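PDB 4LE6: organophosphorus hydrolase from Pseudomonas pseudoalcaligenes, which probably hydrolyses organophosphate triesters at a two-zinc centre held in a metallo-beta-lactamase fold. Local coordinates for residues L243-I248 against Q277-E282; A222-T227 against R273-R278; V254-P259 against Y310-V315; G43-T48 against Y233-G238. One frame throughout, in Å; residues are numbered along the deposited sequence. Where two conformers were deposited one is given.

Interaction 1: residues L243-I248 against Q277-E282. With ZN (zinc ion), chain J; ZN (zinc ion), chain K.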
# COMPACT_ATOMS: atom_id res chain seq x y z
N LEU A 243 -9.33 -13.87 6.71
CA LEU A 243 -8.98 -15.15 6.14
C LEU A 243 -7.58 -15.05 5.56
O LEU A 243 -7.34 -14.31 4.62
CB LEU A 243 -9.97 -15.54 5.04
CG LEU A 243 -9.74 -16.93 4.45
CD1 LEU A 243 -10.21 -18.01 5.41
CD2 LEU A 243 -10.45 -17.03 3.11
N VAL A 244 -6.65 -15.79 6.17
CA VAL A 244 -5.29 -15.85 5.68
C VAL A 244 -5.30 -16.99 4.69
O VAL A 244 -5.31 -18.17 5.10
CB VAL A 244 -4.28 -16.11 6.78
CG1 VAL A 244 -2.85 -16.06 6.21
CG2 VAL A 244 -4.48 -15.09 7.89
N TRP A 245 -5.32 -16.66 3.40
CA TRP A 245 -5.89 -17.61 2.45
C TRP A 245 -4.87 -18.45 1.69
O TRP A 245 -5.23 -19.41 1.03
CB TRP A 245 -6.93 -16.96 1.51
CG TRP A 245 -6.46 -16.13 0.36
CD1 TRP A 245 -5.17 -15.91 -0.06
CD2 TRP A 245 -7.30 -15.37 -0.53
NE1 TRP A 245 -5.17 -15.08 -1.16
CE2 TRP A 245 -6.46 -14.74 -1.46
CE3 TRP A 245 -8.68 -15.19 -0.63
CZ2 TRP A 245 -6.96 -13.93 -2.48
CZ3 TRP A 245 -9.17 -14.39 -1.65
CH2 TRP A 245 -8.31 -13.77 -2.56
N GLY A 246 -3.59 -18.09 1.82
CA GLY A 246 -2.55 -18.82 1.14
C GLY A 246 -2.49 -18.44 -0.33
O GLY A 246 -2.50 -17.26 -0.69
N ASP A 247 -2.44 -19.45 -1.18
CA ASP A 247 -2.24 -19.30 -2.61
C ASP A 247 -3.53 -19.48 -3.43
O ASP A 247 -3.50 -20.05 -4.53
CB ASP A 247 -1.16 -20.28 -3.06
CG ASP A 247 0.24 -19.82 -2.68
OD1 ASP A 247 0.36 -18.92 -1.82
OD2 ASP A 247 1.22 -20.37 -3.23
N ILE A 248 -4.64 -18.98 -2.90
CA ILE A 248 -5.91 -18.91 -3.64
C ILE A 248 -5.71 -18.26 -5.00
O ILE A 248 -6.33 -18.64 -5.99
CB ILE A 248 -6.96 -18.07 -2.87
CG1 ILE A 248 -7.31 -18.76 -1.55
CG2 ILE A 248 -8.22 -17.79 -3.72
CD1 ILE A 248 -7.75 -20.23 -1.71
N GLN A 277 -12.92 -19.79 -6.96
CA GLN A 277 -14.26 -19.24 -7.20
C GLN A 277 -15.09 -19.20 -5.91
O GLN A 277 -15.71 -18.17 -5.57
CB GLN A 277 -14.98 -20.06 -8.26
CG GLN A 277 -14.41 -19.87 -9.66
CD GLN A 277 -14.93 -18.61 -10.35
OE1 GLN A 277 -15.49 -17.70 -9.72
NE2 GLN A 277 -14.76 -18.55 -11.67
N ARG A 278 -15.08 -20.32 -5.18
CA ARG A 278 -15.85 -20.40 -3.95
C ARG A 278 -15.37 -19.42 -2.89
O ARG A 278 -16.17 -18.69 -2.26
CB ARG A 278 -15.78 -21.82 -3.39
CG ARG A 278 -16.48 -21.98 -2.06
CD ARG A 278 -16.70 -23.45 -1.74
NE ARG A 278 -15.43 -24.17 -1.60
CZ ARG A 278 -14.69 -24.20 -0.50
NH1 ARG A 278 -13.56 -24.89 -0.48
NH2 ARG A 278 -15.08 -23.56 0.59
N ILE A 279 -14.06 -19.40 -2.66
CA ILE A 279 -13.49 -18.54 -1.64
C ILE A 279 -13.69 -17.06 -2.00
O ILE A 279 -13.94 -16.22 -1.12
CB ILE A 279 -11.99 -18.85 -1.44
CG1 ILE A 279 -11.82 -20.27 -0.84
CG2 ILE A 279 -11.31 -17.81 -0.53
CD1 ILE A 279 -12.49 -20.48 0.51
N LEU A 280 -13.57 -16.72 -3.28
CA LEU A 280 -13.75 -15.32 -3.67
C LEU A 280 -15.20 -14.94 -3.42
O LEU A 280 -15.49 -13.88 -2.84
CB LEU A 280 -13.39 -15.10 -5.13
CG LEU A 280 -11.90 -15.09 -5.47
CD1 LEU A 280 -11.72 -15.10 -6.98
CD2 LEU A 280 -11.20 -13.88 -4.84
N ALA A 281 -16.12 -15.82 -3.84
CA ALA A 281 -17.54 -15.54 -3.64
C ALA A 281 -17.84 -15.32 -2.15
O ALA A 281 -18.51 -14.34 -1.79
CB ALA A 281 -18.37 -16.68 -4.19
N GLU A 282 -17.32 -16.20 -1.29
CA GLU A 282 -17.54 -16.09 0.16
C GLU A 282 -16.91 -14.83 0.76
O GLU A 282 -17.54 -14.14 1.57
CB GLU A 282 -16.97 -17.34 0.86
CG GLU A 282 -16.79 -17.21 2.36
CD GLU A 282 -16.33 -18.51 3.00
OE1 GLU A 282 -15.89 -19.43 2.27
OE2 GLU A 282 -16.43 -18.62 4.25
ZN ZN J . 2.09 -22.42 -3.51
ZN ZN K . 3.14 -19.55 -2.76
O HOH W 1 3.74 -21.07 -3.57
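Strand residues L243 and W245 face I279 and L280 on helix 269-286, the two segments running almost antiparallel at 158° with their axes 11.7 Å apart at closest approach. Side chains fill the interval, and I279 carries most of the load. Its CG2 methyl, anti to the backbone N, enters between two strand residues: it lies 3.8 Å from L243 CD2 and 3.7 Å from W245 CE3. Its CG1 branch instead turns to I248, further along the segment, where I248 CD1 stops 4.2 Å away and the two isoleucines cross at about a right angle. L280, one residue on, sends only the end of its side chain over, and its CD2 reaches W245 CH2 at 3.7 Å. Both helix methyls approach the benzo part of the indole obliquely. W245 takes the crowded first torsion, CG between backbone N and carbonyl carbon (chi1 78°), and its ring receives I248 CB over the centre of one face. I248 thus supports the indole from its own segment while I279 and L280 meet it from the helix. Between W245 and I248, D247 points away from the helix, and its OD2 bridges the two zinc ions at 2.2 and 2.1 Å, alongside ligands such as H226 and H294. Water 1 bridges the same pair of ions. Everything that meets between strand and helix is hydrocarbon and buried, so the chemistry implies adhesion by shape, dispersion and the burial of apolar surface, behind a metal ligand whose charged end is directed to the opposite side.

Interaction 2: residues A222-T227 against R273-R278. With ZN (zinc ion), chain J.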
# COMPACT_ATOMS: atom_id res chain seq x y z
N ALA A 222 -10.68 -25.36 4.50
CA ALA A 222 -10.07 -26.18 3.45
C ALA A 222 -10.20 -25.44 2.13
O ALA A 222 -11.26 -24.88 1.87
CB ALA A 222 -10.75 -27.56 3.36
N SER A 223 -9.14 -25.43 1.32
CA SER A 223 -9.11 -24.74 0.03
C SER A 223 -8.23 -25.55 -0.93
O SER A 223 -7.22 -25.05 -1.46
CB SER A 223 -8.54 -23.31 0.17
OG SER A 223 -7.27 -23.35 0.78
N PRO A 224 -8.58 -26.83 -1.13
CA PRO A 224 -7.69 -27.76 -1.84
C PRO A 224 -7.54 -27.41 -3.31
O PRO A 224 -8.42 -26.76 -3.86
CB PRO A 224 -8.39 -29.12 -1.69
CG PRO A 224 -9.87 -28.77 -1.51
CD PRO A 224 -9.87 -27.45 -0.75
N GLY A 225 -6.43 -27.80 -3.94
CA GLY A 225 -6.27 -27.64 -5.37
C GLY A 225 -4.86 -27.21 -5.73
O GLY A 225 -4.14 -27.96 -6.40
N HIS A 226 -4.49 -26.00 -5.32
CA HIS A 226 -3.13 -25.52 -5.54
C HIS A 226 -2.16 -26.60 -5.03
O HIS A 226 -1.21 -26.95 -5.73
CB HIS A 226 -2.93 -24.19 -4.83
CG HIS A 226 -1.53 -23.67 -4.90
ND1 HIS A 226 -0.95 -23.24 -6.08
CD2 HIS A 226 -0.61 -23.46 -3.93
CE1 HIS A 226 0.28 -22.80 -5.82
NE2 HIS A 226 0.51 -22.94 -4.53
N THR A 227 -2.40 -27.11 -3.83
CA THR A 227 -1.90 -28.43 -3.44
C THR A 227 -3.07 -29.23 -2.87
O THR A 227 -4.08 -28.65 -2.46
CB THR A 227 -0.80 -28.37 -2.36
OG1 THR A 227 -1.34 -27.83 -1.15
CG2 THR A 227 0.38 -27.53 -2.82
N ARG A 273 -9.07 -23.87 -9.19
CA ARG A 273 -10.01 -22.88 -9.74
C ARG A 273 -11.37 -22.91 -9.04
O ARG A 273 -11.93 -21.86 -8.70
CB ARG A 273 -10.17 -23.10 -11.26
CG ARG A 273 -11.41 -22.48 -11.85
CD ARG A 273 -11.30 -22.33 -13.37
NE ARG A 273 -10.85 -23.54 -14.07
CZ ARG A 273 -11.57 -24.64 -14.21
NH1 ARG A 273 -12.78 -24.74 -13.67
NH2 ARG A 273 -11.07 -25.67 -14.88
N GLN A 274 -11.92 -24.11 -8.82
CA GLN A 274 -13.16 -24.25 -8.04
C GLN A 274 -13.05 -23.64 -6.62
O GLN A 274 -13.92 -22.85 -6.16
CB GLN A 274 -13.55 -25.72 -7.94
CG GLN A 274 -14.92 -25.96 -7.30
CD GLN A 274 -15.25 -27.45 -7.11
OE1 GLN A 274 -14.35 -28.29 -7.04
NE2 GLN A 274 -16.53 -27.76 -7.00
N SER A 275 -11.98 -23.98 -5.92
CA SER A 275 -11.74 -23.42 -4.59
C SER A 275 -11.60 -21.89 -4.66
O SER A 275 -12.15 -21.17 -3.82
CB SER A 275 -10.48 -24.02 -3.99
OG SER A 275 -10.63 -25.42 -3.92
N ARG A 276 -10.88 -21.40 -5.66
CA ARG A 276 -10.75 -19.94 -5.82
C ARG A 276 -12.12 -19.27 -6.04
O ARG A 276 -12.45 -18.28 -5.36
CB ARG A 276 -9.82 -19.61 -6.98
CG ARG A 276 -9.76 -18.11 -7.32
CD ARG A 276 -8.58 -17.76 -8.21
NE ARG A 276 -8.50 -18.62 -9.39
CZ ARG A 276 -7.65 -19.64 -9.54
NH1 ARG A 276 -7.67 -20.35 -10.65
NH2 ARG A 276 -6.80 -19.96 -8.59
N GLN A 277 -12.92 -19.79 -6.96
CA GLN A 277 -14.26 -19.24 -7.20
C GLN A 277 -15.09 -19.20 -5.91
O GLN A 277 -15.71 -18.17 -5.57
CB GLN A 277 -14.98 -20.06 -8.26
CG GLN A 277 -14.41 -19.87 -9.66
CD GLN A 277 -14.93 -18.61 -10.35
OE1 GLN A 277 -15.49 -17.70 -9.72
NE2 GLN A 277 -14.76 -18.55 -11.67
N ARG A 278 -15.08 -20.32 -5.18
CA ARG A 278 -15.85 -20.40 -3.95
C ARG A 278 -15.37 -19.42 -2.89
O ARG A 278 -16.17 -18.69 -2.26
CB ARG A 278 -15.78 -21.82 -3.39
CG ARG A 278 -16.48 -21.98 -2.06
CD ARG A 278 -16.70 -23.45 -1.74
NE ARG A 278 -15.43 -24.17 -1.60
CZ ARG A 278 -14.69 -24.20 -0.50
NH1 ARG A 278 -13.56 -24.89 -0.48
NH2 ARG A 278 -15.08 -23.56 0.59
ZN ZN J . 2.09 -22.42 -3.51
O HOH W 2 -13.72 -24.53 2.92
O HOH W 1 3.74 -21.07 -3.57
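S275 aims its hydroxyl from the helix straight at the loop chain, while R278, one turn later, lays its guanidinium edge against the carbonyl of A222. The serine bond is short: OG donates to P224 O at 2.6 Å, in the carbonyl plane, with a C=O...O angle of 154°. CB of S275 points toward the loop, and OG, placed anti to its own carbonyl carbon (chi1 -58°), also lies 3.8 Å from P224 CD, against the proline ring. Q271 O of the same helix, a second acceptor, is also within bonding distance of OG, so the single proton can serve one fully or be shared. The loop so gripped, S223-P224-G225-H226-T227, has the PGHT sequence of metallo-beta-lactamase-fold hydrolases and joins strands 218-222 and 231-237. H226 turns away from the helix, and its NE2 binds a zinc ion at 2.0 Å; D266 holds ND1 on the far side of the ring, fixing its rotation. S223 spends its hydroxyl away from the helix too, on H230. Toward solvent the grip is softer. In one of its two conformers the R278 chain bends at chi3 so that NH1 reaches A222 O at 3.3 Å, long but nearly straight at 165°; the oxygen lies in the guanidinium plane, though the donor is tilted from the carbonyl plane. Water 2 closes a small ring there, donating to A222 O at 2.7 Å and accepting from R278 NH2 at 2.9 Å.

Interaction 3: residues V254-P259 against Y310-V315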
# COMPACT_ATOMS: atom_id res chain seq x y z
N VAL A 254 -4.95 -10.32 -12.65
CA VAL A 254 -5.59 -11.22 -13.62
C VAL A 254 -6.70 -12.05 -13.00
O VAL A 254 -7.77 -12.17 -13.59
CB VAL A 254 -4.55 -12.18 -14.24
CG1 VAL A 254 -5.20 -13.20 -15.17
CG2 VAL A 254 -3.48 -11.41 -14.98
N GLN A 255 -6.44 -12.62 -11.82
CA GLN A 255 -7.28 -13.70 -11.30
C GLN A 255 -8.45 -13.25 -10.43
O GLN A 255 -9.30 -14.06 -10.09
CB GLN A 255 -6.42 -14.71 -10.53
CG GLN A 255 -5.42 -15.47 -11.42
CD GLN A 255 -4.58 -16.45 -10.63
OE1 GLN A 255 -3.72 -16.04 -9.85
NE2 GLN A 255 -4.83 -17.74 -10.80
N PHE A 256 -8.48 -11.98 -10.04
CA PHE A 256 -9.71 -11.42 -9.49
C PHE A 256 -10.67 -11.18 -10.65
O PHE A 256 -11.80 -11.69 -10.63
CB PHE A 256 -9.44 -10.12 -8.73
CG PHE A 256 -8.87 -10.34 -7.35
CD1 PHE A 256 -9.69 -10.69 -6.30
CD2 PHE A 256 -7.51 -10.18 -7.11
CE1 PHE A 256 -9.17 -10.88 -5.01
CE2 PHE A 256 -6.99 -10.37 -5.83
CZ PHE A 256 -7.81 -10.72 -4.79
N ALA A 257 -10.21 -10.47 -11.67
CA ALA A 257 -11.06 -10.21 -12.84
C ALA A 257 -11.45 -11.51 -13.56
O ALA A 257 -12.58 -11.65 -14.04
CB ALA A 257 -10.38 -9.26 -13.79
N LYS A 258 -10.52 -12.45 -13.65
CA LYS A 258 -10.74 -13.71 -14.37
C LYS A 258 -10.26 -14.91 -13.55
O LYS A 258 -9.18 -15.46 -13.80
CB LYS A 258 -10.06 -13.64 -15.74
CG LYS A 258 -10.59 -12.47 -16.57
CD LYS A 258 -10.35 -12.64 -18.06
CE LYS A 258 -10.91 -11.45 -18.85
NZ LYS A 258 -10.47 -11.44 -20.27
N PRO A 259 -11.06 -15.30 -12.54
CA PRO A 259 -10.68 -16.40 -11.64
C PRO A 259 -10.50 -17.70 -12.42
O PRO A 259 -9.83 -18.59 -11.90
CB PRO A 259 -11.87 -16.52 -10.69
CG PRO A 259 -12.52 -15.17 -10.72
CD PRO A 259 -12.33 -14.68 -12.14
N TYR A 310 -14.18 -10.30 -9.97
CA TYR A 310 -14.02 -9.64 -8.68
C TYR A 310 -12.97 -8.54 -8.77
O TYR A 310 -12.31 -8.40 -9.79
CB TYR A 310 -13.60 -10.66 -7.60
CG TYR A 310 -14.65 -11.74 -7.40
CD1 TYR A 310 -14.67 -12.87 -8.22
CD2 TYR A 310 -15.62 -11.62 -6.42
CE1 TYR A 310 -15.65 -13.85 -8.05
CE2 TYR A 310 -16.61 -12.61 -6.26
CZ TYR A 310 -16.62 -13.71 -7.09
OH TYR A 310 -17.57 -14.69 -6.94
N ALA A 311 -12.83 -7.78 -7.69
CA ALA A 311 -11.78 -6.77 -7.57
C ALA A 311 -11.18 -6.85 -6.18
O ALA A 311 -11.87 -7.19 -5.22
CB ALA A 311 -12.33 -5.38 -7.84
N TRP A 312 -9.89 -6.55 -6.08
CA TRP A 312 -9.16 -6.51 -4.81
C TRP A 312 -9.10 -5.06 -4.35
O TRP A 312 -8.80 -4.18 -5.15
CB TRP A 312 -7.74 -7.01 -5.06
CG TRP A 312 -6.80 -6.91 -3.89
CD1 TRP A 312 -5.62 -6.23 -3.86
CD2 TRP A 312 -6.94 -7.54 -2.61
NE1 TRP A 312 -5.02 -6.38 -2.61
CE2 TRP A 312 -5.82 -7.18 -1.84
CE3 TRP A 312 -7.91 -8.37 -2.04
CZ2 TRP A 312 -5.64 -7.63 -0.53
CZ3 TRP A 312 -7.73 -8.80 -0.72
CH2 TRP A 312 -6.61 -8.43 0.00
N VAL A 313 -9.41 -4.82 -3.08
CA VAL A 313 -9.36 -3.48 -2.51
C VAL A 313 -8.38 -3.51 -1.35
O VAL A 313 -8.70 -4.04 -0.28
CB VAL A 313 -10.73 -2.99 -2.05
CG1 VAL A 313 -10.62 -1.56 -1.48
CG2 VAL A 313 -11.71 -3.00 -3.21
N PRO A 314 -7.17 -2.98 -1.56
CA PRO A 314 -6.17 -3.05 -0.49
C PRO A 314 -6.49 -2.09 0.64
O PRO A 314 -7.08 -1.03 0.40
CB PRO A 314 -4.87 -2.63 -1.19
CG PRO A 314 -5.33 -1.77 -2.36
CD PRO A 314 -6.67 -2.28 -2.76
N VAL A 315 -6.12 -2.46 1.85
CA VAL A 315 -6.30 -1.59 2.99
C VAL A 315 -5.53 -0.29 2.77
O VAL A 315 -4.48 -0.27 2.10
CB VAL A 315 -5.82 -2.28 4.28
CG1 VAL A 315 -4.33 -2.47 4.24
CG2 VAL A 315 -6.24 -1.49 5.51
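F256 and W312 make the tight part of this contact, a phenyl ring pressed against the root of an indole. W312 CB sits over one face of the phenyl, offset toward its rim, 3.7 Å from the ring centroid, which is a CH-pi contact. CG of W312 lies anti to the backbone N (chi1 174°), which carries the indole onward beside the phenyl: its five-membered ring is near parallel to the phenyl, at 23°, but slid so far that the two barely overlap, and F256 CZ meets W312 CE3 at 3.6 Å. Y310 approaches differently, its CB standing at the phenyl edge 4.1 Å from F256 CD1. The backbone joins in through Y310 N, which donates to F256 O at 2.8 Å; the donor lies well above the carbonyl plane, so the bond does not follow a lone pair. That carbonyl oxygen also lies in the plane of the Y310 ring, at its edge, and P259 CG touches the same edge, 4.0 Å from Y310 CD1. Packing slackens around A257 and A311, whose CB atoms both point away from the opposite segment and which are partly exposed. Helix 269-286 packs on both F256 and Y310, through L280 and A281 respectively. The connection following helix 252-255 is thereby pinned to strand 310-314, an edge strand, within this chain, of the second sheet in the alpha-beta/beta-alpha sandwich of the metallo-beta-lactamase fold.

Interaction 4: residues G43-T48 against Y233-G238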
# COMPACT_ATOMS: atom_id res chain seq x y z
N GLY A 43 -10.44 -6.67 15.51
CA GLY A 43 -11.05 -6.80 16.82
C GLY A 43 -10.02 -6.63 17.92
O GLY A 43 -9.31 -5.63 17.95
N ASP A 44 -9.91 -7.61 18.81
CA ASP A 44 -8.91 -7.59 19.86
C ASP A 44 -7.61 -8.26 19.41
O ASP A 44 -6.65 -8.32 20.16
CB ASP A 44 -9.43 -8.30 21.12
CG ASP A 44 -10.61 -7.59 21.72
OD1 ASP A 44 -10.64 -6.35 21.68
OD2 ASP A 44 -11.52 -8.29 22.23
N PHE A 45 -7.57 -8.76 18.18
CA PHE A 45 -6.34 -9.34 17.67
C PHE A 45 -5.46 -8.27 17.03
O PHE A 45 -5.95 -7.22 16.58
CB PHE A 45 -6.61 -10.42 16.62
CG PHE A 45 -7.35 -11.62 17.15
CD1 PHE A 45 -7.66 -11.75 18.50
CD2 PHE A 45 -7.71 -12.63 16.29
CE1 PHE A 45 -8.33 -12.88 18.96
CE2 PHE A 45 -8.39 -13.75 16.74
CZ PHE A 45 -8.70 -13.87 18.08
N GLU A 46 -4.17 -8.55 16.97
CA GLU A 46 -3.23 -7.71 16.23
C GLU A 46 -2.61 -8.49 15.08
O GLU A 46 -2.01 -9.56 15.28
CB GLU A 46 -2.15 -7.20 17.16
CG GLU A 46 -1.06 -6.42 16.47
CD GLU A 46 0.20 -6.43 17.31
OE1 GLU A 46 0.58 -5.37 17.82
OE2 GLU A 46 0.77 -7.53 17.47
N VAL A 47 -2.76 -7.96 13.87
CA VAL A 47 -2.18 -8.58 12.68
C VAL A 47 -0.92 -7.82 12.28
O VAL A 47 -0.95 -6.59 12.15
CB VAL A 47 -3.18 -8.53 11.52
CG1 VAL A 47 -2.60 -9.17 10.27
CG2 VAL A 47 -4.50 -9.21 11.93
N THR A 48 0.18 -8.55 12.12
CA THR A 48 1.39 -7.99 11.55
C THR A 48 1.68 -8.72 10.24
O THR A 48 2.05 -9.90 10.25
CB THR A 48 2.61 -8.13 12.48
OG1 THR A 48 2.37 -7.43 13.70
CG2 THR A 48 3.84 -7.52 11.84
N TYR A 233 -6.77 -20.17 6.64
CA TYR A 233 -7.05 -20.06 8.07
C TYR A 233 -7.90 -18.84 8.39
O TYR A 233 -7.58 -17.73 7.98
CB TYR A 233 -5.74 -20.04 8.86
CG TYR A 233 -4.92 -21.31 8.69
CD1 TYR A 233 -5.25 -22.48 9.36
CD2 TYR A 233 -3.84 -21.34 7.83
CE1 TYR A 233 -4.52 -23.64 9.19
CE2 TYR A 233 -3.10 -22.48 7.65
CZ TYR A 233 -3.44 -23.63 8.33
OH TYR A 233 -2.68 -24.77 8.15
N LEU A 234 -8.96 -19.06 9.16
CA LEU A 234 -9.88 -17.99 9.52
C LEU A 234 -9.66 -17.56 10.98
O LEU A 234 -9.62 -18.40 11.89
CB LEU A 234 -11.32 -18.46 9.32
CG LEU A 234 -12.44 -17.47 9.60
CD1 LEU A 234 -12.40 -16.31 8.61
CD2 LEU A 234 -13.77 -18.22 9.54
N PHE A 235 -9.49 -16.25 11.15
CA PHE A 235 -9.33 -15.59 12.44
C PHE A 235 -10.54 -14.69 12.66
O PHE A 235 -10.91 -13.92 11.76
CB PHE A 235 -8.04 -14.76 12.47
CG PHE A 235 -6.80 -15.58 12.45
CD1 PHE A 235 -6.34 -16.14 11.27
CD2 PHE A 235 -6.12 -15.85 13.62
CE1 PHE A 235 -5.21 -16.94 11.28
CE2 PHE A 235 -5.01 -16.64 13.63
CZ PHE A 235 -4.55 -17.20 12.46
N LYS A 236 -11.17 -14.82 13.82
CA LYS A 236 -12.35 -14.03 14.18
C LYS A 236 -12.17 -13.40 15.55
O LYS A 236 -11.82 -14.09 16.51
CB LYS A 236 -13.58 -14.92 14.28
CG LYS A 236 -14.00 -15.60 12.99
CD LYS A 236 -15.37 -16.27 13.20
CE LYS A 236 -15.44 -17.65 12.56
NZ LYS A 236 -16.65 -18.42 13.01
N SER A 237 -12.44 -12.10 15.65
CA SER A 237 -12.41 -11.41 16.93
C SER A 237 -13.32 -10.19 16.82
O SER A 237 -13.26 -9.49 15.81
CB SER A 237 -10.98 -10.97 17.25
OG SER A 237 -10.95 -10.14 18.41
N GLY A 238 -14.15 -9.95 17.83
CA GLY A 238 -14.97 -8.76 17.89
C GLY A 238 -15.82 -8.49 16.65
O GLY A 238 -15.92 -7.34 16.22
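The F45 ring receives S237 CB over the centre of one face, 3.5 Å from the centroid and only 4° off the ring normal, a CH-pi contact of nearly ideal geometry. At its edge stands F235 CB, 4.4 Å from F45 CD2, and F45 CE2 in turn lies at the edge of the F235 ring. The carbonyl of K236 comes in obliquely, its O 3.5 Å from F45 CE2. S237 serves the contact twice: OG is anti to the backbone N (chi1 173°), which carries it past the phenyl to accept a bond from D44 N at 2.8 Å. G43, with a positive phi, lies alongside, its CA 3.6 Å from S237 O. Strand 45-57 belongs to one sheet of the sandwich and strand 231-237 to the other, so this joins the two sheets near the ends of both strands, at an angle of 139°. D44 O is bonded by Q29 of the second subunit, placing the turn at the dimer interface. One serine thus supplies a C-H polarised by its own hydroxyl for the ring face and a polar acceptor for the backbone, and the chemistry implies that one hydrogen bond beside a ring-face contact joins the two sheets here.

How the interactions relate
Interactions 1 and 2, with centres 8 Å apart, use overlapping parts of helix 269-286, sharing Q277 and R278, and converge on one zinc ion, to which D247 and H226 each contribute a ligand. R276 ties these parts together: its NH2 probably bonds I248 O (2.9 Å) and its NE P259 O (2.8 Å), the latter reaching interaction 3. The apolar core is also continuous, since W245 CH2 of interaction 1 lies 3.8 Å from F256 CZ of interaction 3. Interaction 4 lies away from the metals; it connects to interaction 1 through neighbouring strands, where V244 N probably bonds Y233 O at 2.8 Å. Its centre is about 23 Å from those of interactions 2 and 3, which it does not touch.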